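Anaerobically-induced outer membrane porin OprE (Pseudomonas aeruginosa, PDB 4FRX) probably acts as a porin of the OprD family, a beta-barrel in the outer membrane that lets small solutes pass. Local coordinates at residues A[140-145]-A[165-170]; A[173-178]-A[313-318]. All coordinates share one frame; numbering follows the deposited sequence.

Contact 1. Residues A[140-145]-A[165-170]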
loop_
_atom_site.group_PDB
_atom_site.type_symbol
_atom_site.label_atom_id
_atom_site.label_comp_id
_atom_site.label_asym_id
_atom_site.label_seq_id
_atom_site.Cartn_x
_atom_site.Cartn_y
_atom_site.Cartn_z
ATOM N N PRO A 140 2.218 -3.165 10.584
ATOM C CA PRO A 140 1.414 -3.047 9.366
ATOM C C PRO A 140 -0.080 -2.830 9.593
ATOM O O PRO A 140 -0.645 -3.175 10.645
ATOM C CB PRO A 140 1.631 -4.399 8.681
ATOM C CG PRO A 140 1.926 -5.342 9.830
ATOM C CD PRO A 140 2.741 -4.529 10.779
ATOM N N VAL A 141 -0.709 -2.239 8.580
ATOM C CA VAL A 141 -2.159 -2.187 8.498
ATOM C C VAL A 141 -2.688 -3.595 8.293
ATOM O O VAL A 141 -2.066 -4.398 7.594
ATOM C CB VAL A 141 -2.618 -1.296 7.309
ATOM C CG1 VAL A 141 -4.129 -1.451 7.032
ATOM C CG2 VAL A 141 -2.257 0.174 7.549
ATOM N N THR A 142 -3.832 -3.899 8.899
ATOM C CA THR A 142 -4.569 -5.111 8.585
ATOM C C THR A 142 -6.022 -4.765 8.272
ATOM O O THR A 142 -6.525 -3.721 8.684
ATOM C CB THR A 142 -4.522 -6.150 9.743
ATOM O OG1 THR A 142 -5.202 -5.635 10.895
ATOM C CG2 THR A 142 -3.067 -6.493 10.114
ATOM N N PHE A 143 -6.702 -5.653 7.556
ATOM C CA PHE A 143 -8.126 -5.463 7.258
ATOM C C PHE A 143 -8.863 -6.647 7.858
ATOM O O PHE A 143 -8.254 -7.676 8.145
ATOM C CB PHE A 143 -8.386 -5.450 5.752
ATOM C CG PHE A 143 -7.842 -4.253 5.045
ATOM C CD1 PHE A 143 -6.536 -4.240 4.576
ATOM C CD2 PHE A 143 -8.637 -3.135 4.837
ATOM C CE1 PHE A 143 -6.035 -3.124 3.910
ATOM C CE2 PHE A 143 -8.138 -2.029 4.176
ATOM C CZ PHE A 143 -6.838 -2.018 3.726
ATOM N N GLU A 144 -10.173 -6.511 8.039
ATOM C CA GLU A 144 -10.991 -7.661 8.407
ATOM C C GLU A 144 -11.997 -7.926 7.303
ATOM O O GLU A 144 -12.634 -7.002 6.815
ATOM C CB GLU A 144 -11.744 -7.406 9.717
ATOM C CG GLU A 144 -10.862 -7.116 10.928
ATOM C CD GLU A 144 -10.024 -8.310 11.345
ATOM O OE1 GLU A 144 -8.801 -8.132 11.556
ATOM O OE2 GLU A 144 -10.590 -9.422 11.471
ATOM N N GLY A 145 -12.172 -9.184 6.925
ATOM C CA GLY A 145 -13.154 -9.492 5.897
ATOM C C GLY A 145 -13.156 -10.950 5.497
ATOM O O GLY A 145 -12.695 -11.809 6.247
ATOM N N HIS A 165 -13.592 -3.690 7.846
ATOM C CA HIS A 165 -12.855 -2.816 8.758
ATOM C C HIS A 165 -11.372 -2.838 8.447
ATOM O O HIS A 165 -10.894 -3.709 7.735
ATOM C CB HIS A 165 -13.031 -3.282 10.209
ATOM C CG HIS A 165 -14.425 -3.136 10.734
ATOM N ND1 HIS A 165 -15.253 -2.091 10.380
ATOM C CD2 HIS A 165 -15.134 -3.899 11.597
ATOM C CE1 HIS A 165 -16.413 -2.220 10.995
ATOM N NE2 HIS A 165 -16.368 -3.310 11.742
ATOM N N SER A 166 -10.643 -1.876 9.001
ATOM C CA SER A 166 -9.198 -1.878 8.927
ATOM C C SER A 166 -8.629 -1.377 10.256
ATOM O O SER A 166 -9.240 -0.543 10.931
ATOM C CB SER A 166 -8.724 -0.989 7.768
ATOM O OG SER A 166 -7.321 -0.868 7.746
ATOM N N LYS A 167 -7.469 -1.903 10.624
ATOM C CA LYS A 167 -6.719 -1.446 11.793
ATOM C C LYS A 167 -5.470 -0.718 11.307
ATOM O O LYS A 167 -4.626 -1.314 10.645
ATOM C CB LYS A 167 -6.292 -2.643 12.642
ATOM C CG LYS A 167 -5.337 -2.280 13.782
ATOM C CD LYS A 167 -4.499 -3.480 14.183
ATOM C CE LYS A 167 -3.513 -3.860 13.079
ATOM N NZ LYS A 167 -2.438 -2.843 12.935
ATOM N N GLY A 168 -5.354 0.564 11.643
ATOM C CA GLY A 168 -4.232 1.369 11.202
ATOM C C GLY A 168 -2.882 0.926 11.726
ATOM O O GLY A 168 -2.788 0.156 12.684
ATOM N N ARG A 169 -1.821 1.427 11.102
ATOM C CA ARG A 169 -0.467 1.065 11.511
ATOM C C ARG A 169 -0.161 1.557 12.932
ATOM O O ARG A 169 0.662 0.966 13.636
ATOM C CB ARG A 169 0.556 1.618 10.505
ATOM C CG ARG A 169 0.548 3.136 10.398
ATOM C CD ARG A 169 1.179 3.603 9.094
ATOM N NE ARG A 169 1.081 5.056 8.976
ATOM C CZ ARG A 169 1.592 5.760 7.978
ATOM N NH1 ARG A 169 2.204 5.139 6.978
ATOM N NH2 ARG A 169 1.455 7.080 7.963
ATOM N N ASN A 170 -0.853 2.616 13.355
ATOM C CA ASN A 170 -0.624 3.246 14.650
ATOM C C ASN A 170 -1.796 3.031 15.609
ATOM O O ASN A 170 -2.060 3.872 16.476
ATOM C CB ASN A 170 -0.434 4.747 14.462
ATOM C CG ASN A 170 -1.657 5.402 13.834
ATOM O OD1 ASN A 170 -2.495 4.724 13.233
ATOM N ND2 ASN A 170 -1.763 6.719 13.967
#
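Lys167 and Thr142 sit opposite each other as an antiparallel hydrogen-bonded pair, joined by Lys167 N to Thr142 O at 2.8 Å and, less tightly, by Thr142 N to Lys167 O at 3.2 Å. The lysine chain, bent at chi3 (68°) and chi4 (70°), folds back across the threonine, Lys167 CE 3.3 Å from Thr142 OG1, and delivers its ammonium group to two carbonyls: Lys167 NZ lies 2.9 Å from Pro140 O, a bond that crosses to the other strand's loop end, and 3.0 Å from Gly168 O in its own segment. On the other face of the pairing, Ser166 puts OG over one face of the Phe143 ring, toward its rim, while Ser166 CB meets Phe143 CD2 at 3.6 Å. Ser166 OG also touches Val141 CG1 at 3.3 Å. Farther along, Glu144 N bonds His165 O at 2.9 Å; the carboxylate of Glu144 turns away to Thr123 on the next strand. Beyond the paired strands, Arg169 reaches Asn134 and Gly318, while Leu65 and Leu67 of strand 59-71 pack against Thr142 and Lys167. Side chains alternating between the two faces of an antiparallel pair are characteristic of a beta hairpin, here strands 142-150 and 156-167 of an OprD-family barrel.

Contact 2. Residues A[173-178]-A[313-318]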
loop_
_atom_site.group_PDB
_atom_site.type_symbol
_atom_site.label_atom_id
_atom_site.label_comp_id
_atom_site.label_asym_id
_atom_site.label_seq_id
_atom_site.Cartn_x
_atom_site.Cartn_y
_atom_site.Cartn_z
ATOM N N ASP A 173 -7.211 -0.778 17.071
ATOM C CA ASP A 173 -8.650 -0.897 16.845
ATOM C C ASP A 173 -9.032 -1.018 15.378
ATOM O O ASP A 173 -8.464 -0.350 14.505
ATOM C CB ASP A 173 -9.395 0.306 17.439
ATOM C CG ASP A 173 -9.121 0.490 18.921
ATOM O OD1 ASP A 173 -9.445 -0.429 19.700
ATOM O OD2 ASP A 173 -8.587 1.552 19.304
ATOM N N ASN A 174 -10.019 -1.865 15.115
ATOM C CA ASN A 174 -10.638 -1.917 13.800
ATOM C C ASN A 174 -11.693 -0.830 13.673
ATOM O O ASN A 174 -12.489 -0.612 14.588
ATOM C CB ASN A 174 -11.251 -3.294 13.562
ATOM C CG ASN A 174 -10.201 -4.340 13.246
ATOM O OD1 ASN A 174 -10.004 -5.291 14.000
ATOM N ND2 ASN A 174 -9.522 -4.170 12.117
ATOM N N ARG A 175 -11.683 -0.137 12.539
ATOM C CA ARG A 175 -12.634 0.935 12.270
ATOM C C ARG A 175 -13.192 0.761 10.869
ATOM O O ARG A 175 -12.605 0.052 10.051
ATOM C CB ARG A 175 -11.927 2.290 12.375
ATOM C CG ARG A 175 -11.269 2.545 13.722
ATOM C CD ARG A 175 -10.433 3.811 13.681
ATOM N NE ARG A 175 -11.242 4.982 13.351
ATOM C CZ ARG A 175 -10.742 6.187 13.095
ATOM N NH1 ARG A 175 -9.429 6.374 13.122
ATOM N NH2 ARG A 175 -11.551 7.201 12.800
ATOM N N SER A 176 -14.323 1.404 10.584
ATOM C CA SER A 176 -14.897 1.360 9.246
ATOM C C SER A 176 -14.010 2.036 8.194
ATOM O O SER A 176 -13.080 2.774 8.522
ATOM C CB SER A 176 -16.316 1.937 9.257
ATOM O OG SER A 176 -17.184 1.043 9.942
ATOM N N LEU A 177 -14.283 1.748 6.925
ATOM C CA LEU A 177 -13.436 2.224 5.820
ATOM C C LEU A 177 -13.828 3.612 5.291
ATOM O O LEU A 177 -15.000 3.963 5.247
ATOM C CB LEU A 177 -13.465 1.199 4.682
ATOM C CG LEU A 177 -13.166 -0.244 5.107
ATOM C CD1 LEU A 177 -13.477 -1.233 3.997
ATOM C CD2 LEU A 177 -11.714 -0.377 5.543
ATOM N N SER A 178 -12.851 4.403 4.866
ATOM C CA SER A 178 -13.183 5.712 4.313
ATOM C C SER A 178 -12.153 6.095 3.246
ATOM O O SER A 178 -11.282 5.291 2.901
ATOM C CB SER A 178 -13.293 6.779 5.415
ATOM O OG SER A 178 -13.842 7.990 4.910
ATOM N N LEU A 313 -8.606 3.359 -0.269
ATOM C CA LEU A 313 -8.987 3.189 1.137
ATOM C C LEU A 313 -7.995 3.912 2.046
ATOM O O LEU A 313 -6.798 3.692 1.958
ATOM C CB LEU A 313 -9.045 1.710 1.499
ATOM C CG LEU A 313 -10.043 0.874 0.698
ATOM C CD1 LEU A 313 -10.099 -0.546 1.238
ATOM C CD2 LEU A 313 -11.444 1.527 0.663
ATOM N N ASN A 314 -8.507 4.773 2.917
ATOM C CA ASN A 314 -7.649 5.705 3.652
ATOM C C ASN A 314 -8.393 6.238 4.860
ATOM O O ASN A 314 -9.239 7.125 4.721
ATOM C CB ASN A 314 -7.287 6.870 2.715
ATOM C CG ASN A 314 -6.255 7.814 3.301
ATOM O OD1 ASN A 314 -5.795 7.632 4.428
ATOM N ND2 ASN A 314 -5.877 8.830 2.525
ATOM N N ARG A 315 -8.099 5.700 6.040
ATOM C CA ARG A 315 -8.827 6.099 7.258
ATOM C C ARG A 315 -8.409 7.496 7.720
ATOM O O ARG A 315 -9.197 8.232 8.330
ATOM C CB ARG A 315 -8.617 5.034 8.366
ATOM C CG ARG A 315 -9.150 5.364 9.794
ATOM C CD ARG A 315 -10.430 6.209 9.831
ATOM N NE ARG A 315 -11.659 5.466 9.675
ATOM C CZ ARG A 315 -12.862 6.023 9.556
ATOM N NH1 ARG A 315 -13.020 7.344 9.561
ATOM N NH2 ARG A 315 -13.918 5.245 9.433
ATOM N N GLY A 316 -7.185 7.893 7.396
ATOM C CA GLY A 316 -6.650 9.129 7.941
ATOM C C GLY A 316 -6.175 8.912 9.376
ATOM O O GLY A 316 -5.941 7.776 9.791
ATOM N N ASP A 317 -6.038 9.998 10.135
ATOM C CA ASP A 317 -5.529 9.937 11.512
ATOM C C ASP A 317 -4.163 9.254 11.593
ATOM O O ASP A 317 -3.847 8.603 12.593
ATOM C CB ASP A 317 -6.515 9.215 12.449
ATOM C CG ASP A 317 -7.817 9.971 12.633
ATOM O OD1 ASP A 317 -7.771 11.182 12.933
ATOM O OD2 ASP A 317 -8.888 9.346 12.478
ATOM N N GLY A 318 -3.368 9.391 10.533
ATOM C CA GLY A 318 -2.029 8.821 10.489
ATOM C C GLY A 318 -1.953 7.313 10.354
ATOM O O GLY A 318 -0.888 6.724 10.579
#
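The closest CA atoms are those of Ser178 and Arg315, 5.3 Å apart, where the touching parts run 116° to one another, and the adjoining Asn314 N donates to Ser178 O at 2.8 Å. The guanidinium groups of Arg175 and Arg315 form an offset stack, planes 15° apart, in which Arg315 CD, not its CZ, lies over the centre of the Arg175 group. Bends at chi2 and chi3 (83°) swing the end of Arg315 toward the other backbone, where Arg315 NH2 bonds Ser176 O at 2.8 Å from above the carbonyl plane; NE adds a weak bond to the same oxygen. Ser178 CB lies over the rim of the opposite face of the Arg315 guanidinium. At the edge of the Arg175 group, Asp317 OD2 accepts from Arg175 NH1 at 3.1 Å in a salt bridge, met on its anti side. Further acids probably offset the like charges: Glu319 pairs with Arg175 and Asp191 with Arg315, while Ser185 binds Asp317. Leu177 and Leu313 make a looser apolar contact and both pack on Phe195. The contact thus sets the short, weakly bonded strand around 174-176, beside strand 156-167, against the long loop between strands 295-305 and 340-349, with Leu313 also touching Phe143.

Overall arrangement
The two contacts, centred about 8 Å apart, show how pairing in a barrel wall gives way to loop packing. Contact 1 is buried and joins strands adjacent in sequence, chiefly through regular backbone pairing. Contact 2 is partly buried, spans 134 intervening residues and relies on charged side chains, stacked arginines and acids, together with two backbone acceptors, with no beta pairing between its segments. They meet directly: Ser166 N of contact 1 probably bonds Arg175 O of contact 2, placing strand 174-176 beside strand 156-167, and Arg169 NE probably bonds Gly318 O. Segment 165-170 therefore adjoins both halves of contact 2, linking the hairpin to the distant loop.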